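Local coordinates for HAT1-interacting factor 1 (Saccharomyces cerevisiae, PDB 4NQ0), which chaperones histones H3 and H4 as part of the nuclear histone acetyltransferase B complex and takes part in chromatin assembly and telomere silencing, at residues E184-S187 with Q188-K191; Y239-M242 with G243-R247; E273-T276 with E277-Q281; D288-R291 with W292-Q295; I337-Q341 with E342-H346. All coordinates share one frame; numbering follows the deposited sequence.

How the interactions relate
The five interactions are all local, each joining side chains a few residues apart, and they follow one another along an all-helical TPR protein of the NASP family. Interaction 1 sits in the loop before helix 202-218, and interaction 2 lies near the centre of the chain on helix 229-248, with centres about 21 Å apart. Interactions 3 and 4 share helix 273-290, with about 22 Å between their centres. Interaction 5 ends helix 323-344, about 12 Å from interaction 4 and about 45 Å from interaction 1, centre to centre. Arg247 and Asp288 link interactions 2 and 4 through a long, weak ion pair. Together they sample a scaffold whose parts engage different histones.

Interaction 1 (E184-S187 with Q188-K191); sequences EDVS and QLRK
Glu184 sends its CG to the side of the backbone N (chi1 -58°) and then runs out extended, which carries OE1 to within 3.5 Å of Gln188 CB. Gln188 turns its own chain in the same sense and then extends, and the two side chains cross at about a right angle. Leu189 takes a different course: with CG opposite the backbone N (chi1 -170°), its CD2 meets Val186 CG2 at 4.1 Å. The backbone beneath makes a tight bend. Gln188 N donates to Asp185 O at 3.0 Å from well above the carbonyl plane, and a weak bond follows from Leu189 N to Val186 O at 3.3 Å. These i to i+3 bonds mark a short 3-10 turn. An Asx turn opens it: Asp185 OD2 uses its anti lone pair to accept from Ser187 N at 2.9 Å. The turn lies in the loop ahead of helix 202-218, at the start of the predicted first TPR and within the region important for histone binding. Replacing Glu184 with an alanine would probably open a gap beside Gln188 CB and cost the packing of its chain on Ala211 and Met215. Where the bend ends, a water spans two carbonyls, donating to Ser187 O at 2.9 Å and to Leu189 O at 2.6 Å. Leu189 meanwhile packs its side chain against Gln212, Met215 and Pro59.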
loop_
_atom_site.group_PDB
_atom_site.type_symbol
_atom_site.label_atom_id
_atom_site.label_comp_id
_atom_site.label_asym_id
_atom_site.label_seq_id
_atom_site.Cartn_x
_atom_site.Cartn_y
_atom_site.Cartn_z
ATOM N N GLU A 184 0.349 7.024 -12.558
ATOM C CA GLU A 184 0.940 8.003 -13.470
ATOM C C GLU A 184 1.496 7.319 -14.704
ATOM O O GLU A 184 1.805 6.125 -14.677
ATOM C CB GLU A 184 2.077 8.763 -12.795
ATOM C CG GLU A 184 1.719 9.519 -11.528
ATOM C CD GLU A 184 2.952 10.132 -10.876
ATOM O OE1 GLU A 184 3.836 10.614 -11.620
ATOM O OE2 GLU A 184 3.048 10.122 -9.627
ATOM N N ASP A 185 1.640 8.090 -15.778
ATOM C CA ASP A 185 2.323 7.637 -16.980
ATOM C C ASP A 185 3.792 7.427 -16.679
ATOM O O ASP A 185 4.405 8.194 -15.935
ATOM C CB ASP A 185 2.195 8.672 -18.108
ATOM C CG ASP A 185 2.578 8.107 -19.470
ATOM O OD1 ASP A 185 1.666 7.928 -20.299
ATOM O OD2 ASP A 185 3.773 7.837 -19.726
ATOM N N VAL A 186 4.362 6.404 -17.307
ATOM C CA VAL A 186 5.754 6.041 -17.086
ATOM C C VAL A 186 6.740 7.126 -17.549
ATOM O O VAL A 186 7.925 7.075 -17.213
ATOM C CB VAL A 186 6.078 4.685 -17.735
ATOM C CG1 VAL A 186 6.151 4.806 -19.258
ATOM C CG2 VAL A 186 7.360 4.129 -17.148
ATOM N N SER A 187 6.248 8.110 -18.305
ATOM C CA SER A 187 7.053 9.283 -18.666
ATOM C C SER A 187 7.481 10.124 -17.457
ATOM O O SER A 187 8.441 10.881 -17.550
ATOM C CB SER A 187 6.301 10.170 -19.669
ATOM O OG SER A 187 5.185 10.807 -19.069
ATOM N N GLN A 188 6.779 9.989 -16.331
ATOM C CA GLN A 188 7.077 10.790 -15.142
ATOM C C GLN A 188 7.998 10.073 -14.135
ATOM O O GLN A 188 8.219 10.564 -13.028
ATOM C CB GLN A 188 5.769 11.263 -14.500
ATOM C CG GLN A 188 5.114 12.404 -15.306
ATOM C CD GLN A 188 3.683 12.692 -14.913
ATOM O OE1 GLN A 188 3.246 12.392 -13.796
ATOM N NE2 GLN A 188 2.938 13.278 -15.833
ATOM N N LEU A 189 8.557 8.936 -14.555
ATOM C CA LEU A 189 9.481 8.129 -13.757
ATOM C C LEU A 189 10.801 8.860 -13.556
ATOM O O LEU A 189 11.353 9.405 -14.510
ATOM C CB LEU A 189 9.759 6.817 -14.507
ATOM C CG LEU A 189 10.513 5.670 -13.815
ATOM C CD1 LEU A 189 9.750 5.147 -12.613
ATOM C CD2 LEU A 189 10.759 4.548 -14.812
ATOM N N ARG A 190 11.306 8.889 -12.325
ATOM C CA ARG A 190 12.629 9.471 -12.064
ATOM C C ARG A 190 13.692 8.620 -12.732
ATOM O O ARG A 190 13.644 7.395 -12.661
ATOM C CB ARG A 190 12.922 9.567 -10.572
ATOM C CG ARG A 190 14.303 10.138 -10.269
ATOM C CD ARG A 190 14.483 10.463 -8.794
ATOM N NE ARG A 190 13.643 11.587 -8.402
ATOM C CZ ARG A 190 13.890 12.868 -8.692
ATOM N NH1 ARG A 190 14.983 13.234 -9.372
ATOM N NH2 ARG A 190 13.035 13.797 -8.297
ATOM N N LYS A 191 14.627 9.281 -13.412
ATOM C CA LYS A 191 15.716 8.605 -14.110
ATOM C C LYS A 191 17.054 8.782 -13.388
ATOM O O LYS A 191 17.946 7.959 -13.560
ATOM C CB LYS A 191 15.831 9.103 -15.554
ATOM C CG LYS A 191 14.591 8.869 -16.410
ATOM C CD LYS A 191 14.348 7.391 -16.695
ATOM C CE LYS A 191 13.217 7.199 -17.732
ATOM N NZ LYS A 191 13.119 5.804 -18.308
HETATM O O HOH W 1 10.834 9.384 -17.100
#

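Interaction 2 (Y239-M242 with G243-R247); sequences YILM and GDIER
Glu246 folds back along the helix over the carbonyl of Met242, one turn earlier. Its CB lies 3.5 Å from Met242 O, and CG, placed beside the backbone N by a chi1 of -68°, comes closer, to 3.2 Å from the same oxygen. Farther out, CD passes that oxygen and OE1 ends 3.3 Å from Met242 O, two acceptors side by side. The carboxylate finds its partners on helix 252-266: OE1 takes a hydrogen bond from His258 ND1, and OE2 forms a salt bridge with Arg254. Met242 O is meanwhile engaged by the helix itself, accepting from Glu246 N at 2.9 Å. On another flank Leu241 CD2 rests on Ile245 CD1 at 4.1 Å, next to Gln69 and Tyr72 of helix 61-77. Asp244 sets its carboxylate beside Ile240 CG2, 3.9 Å from OD1, and joins Tyr259 through OD2. Residues 239-247 fall in the predicted second TPR, and these polar links tie helix 229-248 to helix 252-266. A buried carboxylate held against a carbonyl oxygen would be costly alone, and the basic groups of Arg254 and His258 probably offset that cost.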
loop_
_atom_site.group_PDB
_atom_site.type_symbol
_atom_site.label_atom_id
_atom_site.label_comp_id
_atom_site.label_asym_id
_atom_site.label_seq_id
_atom_site.Cartn_x
_atom_site.Cartn_y
_atom_site.Cartn_z
ATOM N N TYR A 239 -0.692 -0.086 -2.221
ATOM C CA TYR A 239 -1.655 0.838 -1.619
ATOM C C TYR A 239 -1.712 0.653 -0.107
ATOM O O TYR A 239 -1.806 1.640 0.625
ATOM C CB TYR A 239 -3.053 0.715 -2.255
ATOM C CG TYR A 239 -3.222 1.500 -3.540
ATOM C CD1 TYR A 239 -2.929 2.859 -3.593
ATOM C CD2 TYR A 239 -3.698 0.892 -4.696
ATOM C CE1 TYR A 239 -3.088 3.590 -4.762
ATOM C CE2 TYR A 239 -3.858 1.609 -5.869
ATOM C CZ TYR A 239 -3.548 2.949 -5.897
ATOM O OH TYR A 239 -3.710 3.635 -7.054
ATOM N N ILE A 240 -1.641 -0.590 0.368
ATOM C CA ILE A 240 -1.562 -0.851 1.809
ATOM C C ILE A 240 -0.326 -0.179 2.411
ATOM O O ILE A 240 -0.412 0.474 3.454
ATOM C CB ILE A 240 -1.535 -2.371 2.158
ATOM C CG1 ILE A 240 -2.847 -3.076 1.766
ATOM C CG2 ILE A 240 -1.265 -2.574 3.651
ATOM C CD1 ILE A 240 -4.105 -2.580 2.502
ATOM N N LEU A 241 0.822 -0.327 1.764
ATOM C CA LEU A 241 2.054 0.306 2.251
ATOM C C LEU A 241 1.920 1.828 2.261
ATOM O O LEU A 241 2.302 2.470 3.223
ATOM C CB LEU A 241 3.260 -0.074 1.381
ATOM C CG LEU A 241 4.532 -0.588 2.055
ATOM C CD1 LEU A 241 5.645 -0.710 0.984
ATOM C CD2 LEU A 241 5.012 0.268 3.240
ATOM N N MET A 242 1.398 2.398 1.180
ATOM C CA MET A 242 1.123 3.832 1.137
ATOM C C MET A 242 0.247 4.239 2.318
ATOM O O MET A 242 0.542 5.203 3.008
ATOM C CB MET A 242 0.433 4.216 -0.161
ATOM C CG MET A 242 1.349 4.251 -1.356
ATOM S SD MET A 242 0.400 4.760 -2.781
ATOM C CE MET A 242 1.706 5.046 -3.959
ATOM N N GLY A 243 -0.802 3.461 2.574
ATOM C CA GLY A 243 -1.685 3.733 3.695
ATOM C C GLY A 243 -0.969 3.688 5.028
ATOM O O GLY A 243 -1.122 4.596 5.852
ATOM N N ASP A 244 -0.179 2.637 5.242
ATOM C CA ASP A 244 0.571 2.484 6.490
ATOM C C ASP A 244 1.451 3.701 6.729
ATOM O O ASP A 244 1.453 4.263 7.817
ATOM C CB ASP A 244 1.452 1.237 6.461
ATOM C CG ASP A 244 0.662 -0.066 6.481
ATOM O OD1 ASP A 244 1.286 -1.102 6.179
ATOM O OD2 ASP A 244 -0.554 -0.075 6.811
ATOM N N ILE A 245 2.188 4.119 5.708
ATOM C CA ILE A 245 3.071 5.291 5.833
ATOM C C ILE A 245 2.276 6.563 6.146
ATOM O O ILE A 245 2.627 7.327 7.048
ATOM C CB ILE A 245 3.892 5.517 4.553
ATOM C CG1 ILE A 245 4.889 4.377 4.346
ATOM C CG2 ILE A 245 4.641 6.860 4.613
ATOM C CD1 ILE A 245 5.534 4.368 2.971
ATOM N N GLU A 246 1.196 6.777 5.405
ATOM C CA GLU A 246 0.360 7.958 5.615
ATOM C C GLU A 246 -0.253 7.949 7.013
ATOM O O GLU A 246 -0.304 8.980 7.662
ATOM C CB GLU A 246 -0.721 8.051 4.537
ATOM C CG GLU A 246 -0.157 8.353 3.162
ATOM C CD GLU A 246 -1.140 8.134 2.036
ATOM O OE1 GLU A 246 -1.965 7.189 2.107
ATOM O OE2 GLU A 246 -1.083 8.914 1.064
ATOM N N ARG A 247 -0.691 6.785 7.476
ATOM C CA ARG A 247 -1.171 6.627 8.854
ATOM C C ARG A 247 -0.082 7.017 9.862
ATOM O O ARG A 247 -0.320 7.805 10.783
ATOM C CB ARG A 247 -1.622 5.182 9.102
ATOM C CG ARG A 247 -2.325 4.964 10.438
ATOM C CD ARG A 247 -2.800 3.533 10.630
ATOM N NE ARG A 247 -1.715 2.554 10.501
ATOM C CZ ARG A 247 -1.817 1.260 10.810
ATOM N NH1 ARG A 247 -0.764 0.460 10.642
ATOM N NH2 ARG A 247 -2.950 0.758 11.297
#

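Interaction 3 (E273-T276 with E277-Q281)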
loop_
_atom_site.group_PDB
_atom_site.type_symbol
_atom_site.label_atom_id
_atom_site.label_comp_id
_atom_site.label_asym_id
_atom_site.label_seq_id
_atom_site.Cartn_x
_atom_site.Cartn_y
_atom_site.Cartn_z
ATOM N N GLU A 273 -7.605 -18.363 -0.309
ATOM C CA GLU A 273 -7.342 -18.197 1.125
ATOM C C GLU A 273 -6.493 -16.949 1.388
ATOM O O GLU A 273 -6.786 -16.173 2.300
ATOM C CB GLU A 273 -6.628 -19.446 1.671
ATOM C CG GLU A 273 -6.417 -19.487 3.194
ATOM C CD GLU A 273 -5.350 -20.510 3.631
ATOM O OE1 GLU A 273 -4.841 -20.388 4.768
ATOM O OE2 GLU A 273 -5.014 -21.431 2.849
ATOM N N GLN A 274 -5.457 -16.759 0.576
ATOM C CA GLN A 274 -4.537 -15.629 0.731
ATOM C C GLN A 274 -5.184 -14.306 0.320
ATOM O O GLN A 274 -4.834 -13.248 0.843
ATOM C CB GLN A 274 -3.268 -15.847 -0.093
ATOM C CG GLN A 274 -2.386 -16.993 0.395
ATOM C CD GLN A 274 -2.672 -18.324 -0.295
ATOM O OE1 GLN A 274 -3.801 -18.606 -0.698
ATOM N NE2 GLN A 274 -1.641 -19.151 -0.425
ATOM N N VAL A 275 -6.110 -14.378 -0.632
ATOM C CA VAL A 275 -6.856 -13.214 -1.087
ATOM C C VAL A 275 -7.808 -12.776 0.016
ATOM O O VAL A 275 -7.930 -11.591 0.320
ATOM C CB VAL A 275 -7.637 -13.527 -2.384
ATOM C CG1 VAL A 275 -8.689 -12.467 -2.659
ATOM C CG2 VAL A 275 -6.664 -13.657 -3.563
ATOM N N THR A 276 -8.458 -13.755 0.637
ATOM C CA THR A 276 -9.358 -13.495 1.747
ATOM C C THR A 276 -8.629 -12.854 2.924
ATOM O O THR A 276 -9.158 -11.928 3.541
ATOM C CB THR A 276 -10.080 -14.777 2.165
ATOM O OG1 THR A 276 -10.864 -15.220 1.059
ATOM C CG2 THR A 276 -10.998 -14.534 3.359
ATOM N N GLU A 277 -7.410 -13.304 3.210
ATOM C CA GLU A 277 -6.615 -12.700 4.287
ATOM C C GLU A 277 -6.319 -11.229 4.031
ATOM O O GLU A 277 -6.342 -10.428 4.944
ATOM C CB GLU A 277 -5.286 -13.434 4.477
ATOM C CG GLU A 277 -5.430 -14.797 5.141
ATOM C CD GLU A 277 -4.199 -15.669 4.945
ATOM O OE1 GLU A 277 -4.339 -16.912 5.029
ATOM O OE2 GLU A 277 -3.096 -15.110 4.703
ATOM N N LYS A 278 -6.023 -10.886 2.784
ATOM C CA LYS A 278 -5.679 -9.511 2.444
ATOM C C LYS A 278 -6.914 -8.614 2.463
ATOM O O LYS A 278 -6.858 -7.476 2.930
ATOM C CB LYS A 278 -4.941 -9.464 1.106
ATOM C CG LYS A 278 -3.513 -10.049 1.198
ATOM C CD LYS A 278 -2.745 -9.907 -0.095
ATOM C CE LYS A 278 -1.264 -10.261 0.087
ATOM N NZ LYS A 278 -0.507 -9.190 0.804
ATOM N N VAL A 279 -8.033 -9.137 1.985
ATOM C CA VAL A 279 -9.293 -8.412 2.046
ATOM C C VAL A 279 -9.603 -8.055 3.496
ATOM O O VAL A 279 -9.856 -6.895 3.812
ATOM C CB VAL A 279 -10.442 -9.227 1.418
ATOM C CG1 VAL A 279 -11.798 -8.584 1.718
ATOM C CG2 VAL A 279 -10.226 -9.349 -0.087
ATOM N N ILE A 280 -9.552 -9.053 4.373
ATOM C CA ILE A 280 -9.865 -8.870 5.791
ATOM C C ILE A 280 -8.908 -7.875 6.428
ATOM O O ILE A 280 -9.320 -6.993 7.174
ATOM C CB ILE A 280 -9.784 -10.206 6.585
ATOM C CG1 ILE A 280 -10.846 -11.212 6.107
ATOM C CG2 ILE A 280 -9.946 -9.955 8.079
ATOM C CD1 ILE A 280 -12.249 -10.750 6.290
ATOM N N GLN A 281 -7.624 -8.026 6.137
ATOM C CA GLN A 281 -6.616 -7.089 6.631
ATOM C C GLN A 281 -6.910 -5.633 6.224
ATOM O O GLN A 281 -6.834 -4.727 7.048
ATOM C CB GLN A 281 -5.230 -7.501 6.132
ATOM C CG GLN A 281 -4.145 -6.496 6.484
ATOM C CD GLN A 281 -2.774 -6.911 6.014
ATOM O OE1 GLN A 281 -2.599 -7.402 4.896
ATOM N NE2 GLN A 281 -1.783 -6.683 6.861
#
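Glu273 and Glu277, one helical turn apart, lie side by side and point the same way, bringing their OE1 atoms to 3.5 Å. The carboxylate planes stand 78° apart, so the acids meet at a steep twist and do not stack. Glu277 reaches this place because its CG sits beside its backbone N (chi1 -73°), laying the start of the chain 3.4 Å from Glu273 O. Next round the helix, Val279 CG2 tucks over the carbonyl one turn earlier, 3.2 Å from Val275 O, and touches Val275 CG1 at 4.3 Å. Ile280 repeats the pattern, with CG1 3.2 Å from Thr276 O.

Behind these contacts stands the backbone ladder of the alpha helix. Glu277 N and Lys278 N reach Glu273 O and Gln274 O with some bend, whereas Val279 N meets Val275 O more squarely at 3.0 Å. Thr276 OG1 turns back to bond Ala272 O, just ahead of helix 273-290. Farther out, Val279 packs on Leu263 and Tyr266 of helix 252-266, while Ile280 faces Leu311 and Leu312 of helix 298-316; the helix is thus held between neighbours in the TPR array. Lys278 leads away from the contact to a salt bridge with Asp237.

Two acids this close would be expected to repel and perhaps to raise each other's proton affinity. Their place in the first turns of a helix, where the dipole is positive, would probably ease that strain at this surface.

Interaction 4 (D288-R291 with W292-Q295)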
loop_
_atom_site.group_PDB
_atom_site.type_symbol
_atom_site.label_atom_id
_atom_site.label_comp_id
_atom_site.label_asym_id
_atom_site.label_seq_id
_atom_site.Cartn_x
_atom_site.Cartn_y
_atom_site.Cartn_z
ATOM N N ASP A 288 -9.216 1.013 11.558
ATOM C CA ASP A 288 -8.211 1.496 12.485
ATOM C C ASP A 288 -7.813 2.947 12.180
ATOM O O ASP A 288 -7.615 3.731 13.096
ATOM C CB ASP A 288 -6.970 0.602 12.486
ATOM C CG ASP A 288 -6.234 0.646 13.813
ATOM O OD1 ASP A 288 -6.792 0.145 14.809
ATOM O OD2 ASP A 288 -5.108 1.181 13.860
ATOM N N ALA A 289 -7.701 3.292 10.907
ATOM C CA ALA A 289 -7.427 4.666 10.512
ATOM C C ALA A 289 -8.659 5.544 10.742
ATOM O O ALA A 289 -8.539 6.663 11.223
ATOM C CB ALA A 289 -6.996 4.725 9.061
ATOM N N LEU A 290 -9.832 5.009 10.415
ATOM C CA LEU A 290 -11.107 5.704 10.564
ATOM C C LEU A 290 -11.380 6.206 11.975
ATOM O O LEU A 290 -12.026 7.238 12.144
ATOM C CB LEU A 290 -12.250 4.788 10.115
ATOM C CG LEU A 290 -13.623 5.338 9.747
ATOM C CD1 LEU A 290 -13.538 6.567 8.860
ATOM C CD2 LEU A 290 -14.427 4.226 9.055
ATOM N N ARG A 291 -10.889 5.506 12.994
ATOM C CA ARG A 291 -11.113 5.987 14.365
ATOM C C ARG A 291 -10.439 7.336 14.639
ATOM O O ARG A 291 -10.911 8.094 15.475
ATOM C CB ARG A 291 -10.727 4.937 15.409
ATOM C CG ARG A 291 -9.267 4.605 15.468
ATOM C CD ARG A 291 -9.033 3.197 16.025
ATOM N NE ARG A 291 -9.042 3.212 17.485
ATOM C CZ ARG A 291 -8.006 2.907 18.269
ATOM N NH1 ARG A 291 -6.842 2.517 17.755
ATOM N NH2 ARG A 291 -8.144 2.978 19.587
ATOM N N TRP A 292 -9.381 7.661 13.898
ATOM C CA TRP A 292 -8.634 8.894 14.126
ATOM C C TRP A 292 -9.030 10.067 13.224
ATOM O O TRP A 292 -8.553 11.188 13.428
ATOM C CB TRP A 292 -7.138 8.615 13.979
ATOM C CG TRP A 292 -6.721 7.500 14.863
ATOM C CD1 TRP A 292 -6.302 6.258 14.480
ATOM C CD2 TRP A 292 -6.745 7.497 16.293
ATOM N NE1 TRP A 292 -6.043 5.484 15.590
ATOM C CE2 TRP A 292 -6.308 6.221 16.716
ATOM C CE3 TRP A 292 -7.083 8.455 17.261
ATOM C CZ2 TRP A 292 -6.195 5.875 18.063
ATOM C CZ3 TRP A 292 -6.973 8.112 18.605
ATOM C CH2 TRP A 292 -6.530 6.830 18.993
ATOM N N VAL A 293 -9.880 9.827 12.232
ATOM C CA VAL A 293 -10.236 10.879 11.296
ATOM C C VAL A 293 -11.399 11.688 11.876
ATOM O O VAL A 293 -12.474 11.148 12.131
ATOM C CB VAL A 293 -10.538 10.307 9.885
ATOM C CG1 VAL A 293 -11.805 9.490 9.886
ATOM C CG2 VAL A 293 -10.613 11.433 8.853
ATOM N N ASP A 294 -11.164 12.983 12.109
ATOM C CA ASP A 294 -12.147 13.834 12.779
ATOM C C ASP A 294 -13.331 14.164 11.874
ATOM O O ASP A 294 -14.465 14.277 12.343
ATOM C CB ASP A 294 -11.516 15.151 13.257
ATOM C CG ASP A 294 -10.489 14.958 14.371
ATOM O OD1 ASP A 294 -10.857 15.119 15.555
ATOM O OD2 ASP A 294 -9.308 14.669 14.060
ATOM N N GLN A 295 -13.067 14.293 10.579
ATOM C CA GLN A 295 -14.050 14.851 9.646
ATOM C C GLN A 295 -15.040 13.863 9.012
ATOM O O GLN A 295 -15.812 14.248 8.135
ATOM C CB GLN A 295 -13.328 15.685 8.571
ATOM C CG GLN A 295 -13.373 17.202 8.855
ATOM C CD GLN A 295 -13.168 17.548 10.333
ATOM O OE1 GLN A 295 -12.174 17.151 10.944
ATOM N NE2 GLN A 295 -14.116 18.282 10.911
#
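Ala289 O receives the backbone N of Trp292 at 3.0 Å, the donor standing 46° out of the carbonyl plane, as the chain leaves helix 273-290. A weaker bond from Val293 N to Leu290 O follows, and Val293 CG1 closes on Leu290 CD1 at 3.5 Å. The tightened turn sets Arg291 alongside the indole of Trp292. With Arg291 CG lodged between its backbone N and carbonyl carbon (chi1 66°), this methylene makes a CH-pi contact with the five-membered ring, 3.5 Å from its centroid. The chain then bends at chi3, and Trp292 CZ2 comes to lie 3.4 Å above the centre of the Arg291 guanidinium, whose plane is inclined 53° to the ring. Phe252 also meets the indole of Trp292, which lies near the start of the predicted third TPR. Arg291 NE forms a salt bridge with Asp336, and NH1 has a long, weaker pairing with Asp288 OD1. With an alanine at Arg291, the indole is likely to lose the cover over one face and Asp336 its charged mate. One side chain thus does two jobs: its aliphatic part shields an aromatic face, while its charge ties the end of one helix to helix 323-344.

Interaction 5 (I337-Q341 with E342-H346); sequences IDEVQ and ENQQH
The carboxylate of Glu339 and the amide of Asn343 meet almost perpendicularly, their planes 85° apart. Asn343 ND2 donates to Glu339 OE2 at 3.2 Å, approaching from above the carboxylate plane, 44° out of it; the oxygen in turn is only slightly tilted from the amide plane. The side chains of Gln341 and Gln345 lie side by side and point the same way, their amide planes nearly parallel, with Gln345 OE1 4.1 Å from Gln341 CG. The Gln344 amide rests its carbon CD 3.9 Å from Val340 CG2, crossing that side chain aslant.

Glu339 owes its reach to a kink: CG leaves opposite the backbone N, but a chi2 of 67° bends the chain so that the carboxylate comes round to Asn343. The backbones of the same pair are joined as well, Asn343 N bonding Glu339 O at 3.0 Å, so the acid and the amide are tied twice. Beyond them the spacing changes. Val340 O accepts from Gln345 N, five residues on, at 3.0 Å, and only weakly from Gln344 N at 3.2 Å.

Val340 turns its apolar side to Ala298 and Leu302 of helix 298-316, while Gln344 OE1 bonds Lys301 NZ; these contacts therefore hold helix 323-344 against helix 298-316. The i to i+5 bond is the signature of a wider, pi-type turn, here at the C-terminal end of helix 323-344, which follows the last predicted TPR and closes the helical array.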
loop_
_atom_site.group_PDB
_atom_site.type_symbol
_atom_site.label_atom_id
_atom_site.label_comp_id
_atom_site.label_asym_id
_atom_site.label_seq_id
_atom_site.Cartn_x
_atom_site.Cartn_y
_atom_site.Cartn_z
ATOM N N ILE A 337 -16.409 0.897 17.813
ATOM C CA ILE A 337 -17.848 1.125 17.883
ATOM C C ILE A 337 -18.211 1.792 19.209
ATOM O O ILE A 337 -18.868 2.833 19.230
ATOM C CB ILE A 337 -18.637 -0.197 17.720
ATOM C CG1 ILE A 337 -18.538 -0.688 16.275
ATOM C CG2 ILE A 337 -20.100 -0.013 18.115
ATOM C CD1 ILE A 337 -18.976 -2.114 16.077
ATOM N N ASP A 338 -17.755 1.202 20.311
ATOM C CA ASP A 338 -17.969 1.791 21.646
ATOM C C ASP A 338 -17.539 3.258 21.709
ATOM O O ASP A 338 -18.320 4.111 22.093
ATOM C CB ASP A 338 -17.224 0.994 22.713
ATOM C CG ASP A 338 -17.724 -0.435 22.832
ATOM O OD1 ASP A 338 -16.963 -1.269 23.352
ATOM O OD2 ASP A 338 -18.864 -0.731 22.392
ATOM N N GLU A 339 -16.297 3.538 21.335
ATOM C CA GLU A 339 -15.771 4.908 21.331
ATOM C C GLU A 339 -16.704 5.895 20.621
ATOM O O GLU A 339 -17.036 6.940 21.170
ATOM C CB GLU A 339 -14.387 4.938 20.679
ATOM C CG GLU A 339 -13.831 6.341 20.371
ATOM C CD GLU A 339 -13.509 7.152 21.617
ATOM O OE1 GLU A 339 -13.399 6.563 22.714
ATOM O OE2 GLU A 339 -13.354 8.387 21.492
ATOM N N VAL A 340 -17.136 5.555 19.412
ATOM C CA VAL A 340 -18.009 6.441 18.647
ATOM C C VAL A 340 -19.417 6.535 19.250
ATOM O O VAL A 340 -19.966 7.633 19.389
ATOM C CB VAL A 340 -18.080 6.016 17.166
ATOM C CG1 VAL A 340 -19.115 6.844 16.404
ATOM C CG2 VAL A 340 -16.708 6.160 16.530
ATOM N N GLN A 341 -19.997 5.402 19.631
ATOM C CA GLN A 341 -21.342 5.421 20.210
ATOM C C GLN A 341 -21.426 6.258 21.487
ATOM O O GLN A 341 -22.421 6.950 21.701
ATOM C CB GLN A 341 -21.884 4.002 20.449
ATOM C CG GLN A 341 -22.972 3.599 19.453
ATOM C CD GLN A 341 -23.085 2.091 19.238
ATOM O OE1 GLN A 341 -22.805 1.294 20.131
ATOM N NE2 GLN A 341 -23.510 1.702 18.042
ATOM N N GLU A 342 -20.375 6.221 22.306
ATOM C CA GLU A 342 -20.376 6.894 23.605
ATOM C C GLU A 342 -19.932 8.360 23.553
ATOM O O GLU A 342 -20.483 9.190 24.273
ATOM C CB GLU A 342 -19.482 6.137 24.595
ATOM C CG GLU A 342 -19.896 4.690 24.852
ATOM C CD GLU A 342 -21.064 4.542 25.821
ATOM O OE1 GLU A 342 -21.804 3.547 25.692
ATOM O OE2 GLU A 342 -21.231 5.394 26.723
ATOM N N ASN A 343 -18.935 8.681 22.729
ATOM C CA ASN A 343 -18.349 10.027 22.732
ATOM C C ASN A 343 -18.732 10.886 21.533
ATOM O O ASN A 343 -19.168 12.026 21.693
ATOM C CB ASN A 343 -16.825 9.944 22.824
ATOM C CG ASN A 343 -16.353 9.228 24.078
ATOM O OD1 ASN A 343 -17.112 9.031 25.027
ATOM N ND2 ASN A 343 -15.090 8.831 24.083
ATOM N N GLN A 344 -18.576 10.334 20.336
ATOM C CA GLN A 344 -18.678 11.120 19.111
ATOM C C GLN A 344 -20.112 11.362 18.608
ATOM O O GLN A 344 -20.388 12.420 18.045
ATOM C CB GLN A 344 -17.828 10.475 18.009
ATOM C CG GLN A 344 -16.361 10.281 18.412
ATOM C CD GLN A 344 -15.473 9.822 17.268
ATOM O OE1 GLN A 344 -15.842 9.917 16.093
ATOM N NE2 GLN A 344 -14.287 9.333 17.608
ATOM N N GLN A 345 -21.019 10.410 18.810
ATOM C CA GLN A 345 -22.330 10.469 18.146
ATOM C C GLN A 345 -23.285 11.530 18.707
ATOM O O GLN A 345 -23.964 12.212 17.933
ATOM C CB GLN A 345 -23.012 9.096 18.138
ATOM C CG GLN A 345 -24.225 9.046 17.211
ATOM C CD GLN A 345 -24.536 7.655 16.693
ATOM O OE1 GLN A 345 -24.675 6.705 17.466
ATOM N NE2 GLN A 345 -24.664 7.532 15.374
ATOM N N HIS A 346 -23.335 11.665 20.034
ATOM C CA HIS A 346 -24.211 12.642 20.704
ATOM C C HIS A 346 -23.433 13.535 21.671
ATOM O O HIS A 346 -22.228 13.744 21.510
ATOM C CB HIS A 346 -25.332 11.932 21.473
ATOM C CG HIS A 346 -26.141 10.986 20.639
ATOM N ND1 HIS A 346 -27.201 11.397 19.859
ATOM C CD2 HIS A 346 -26.049 9.645 20.471
ATOM C CE1 HIS A 346 -27.722 10.352 19.240
ATOM N NE2 HIS A 346 -27.044 9.275 19.595
#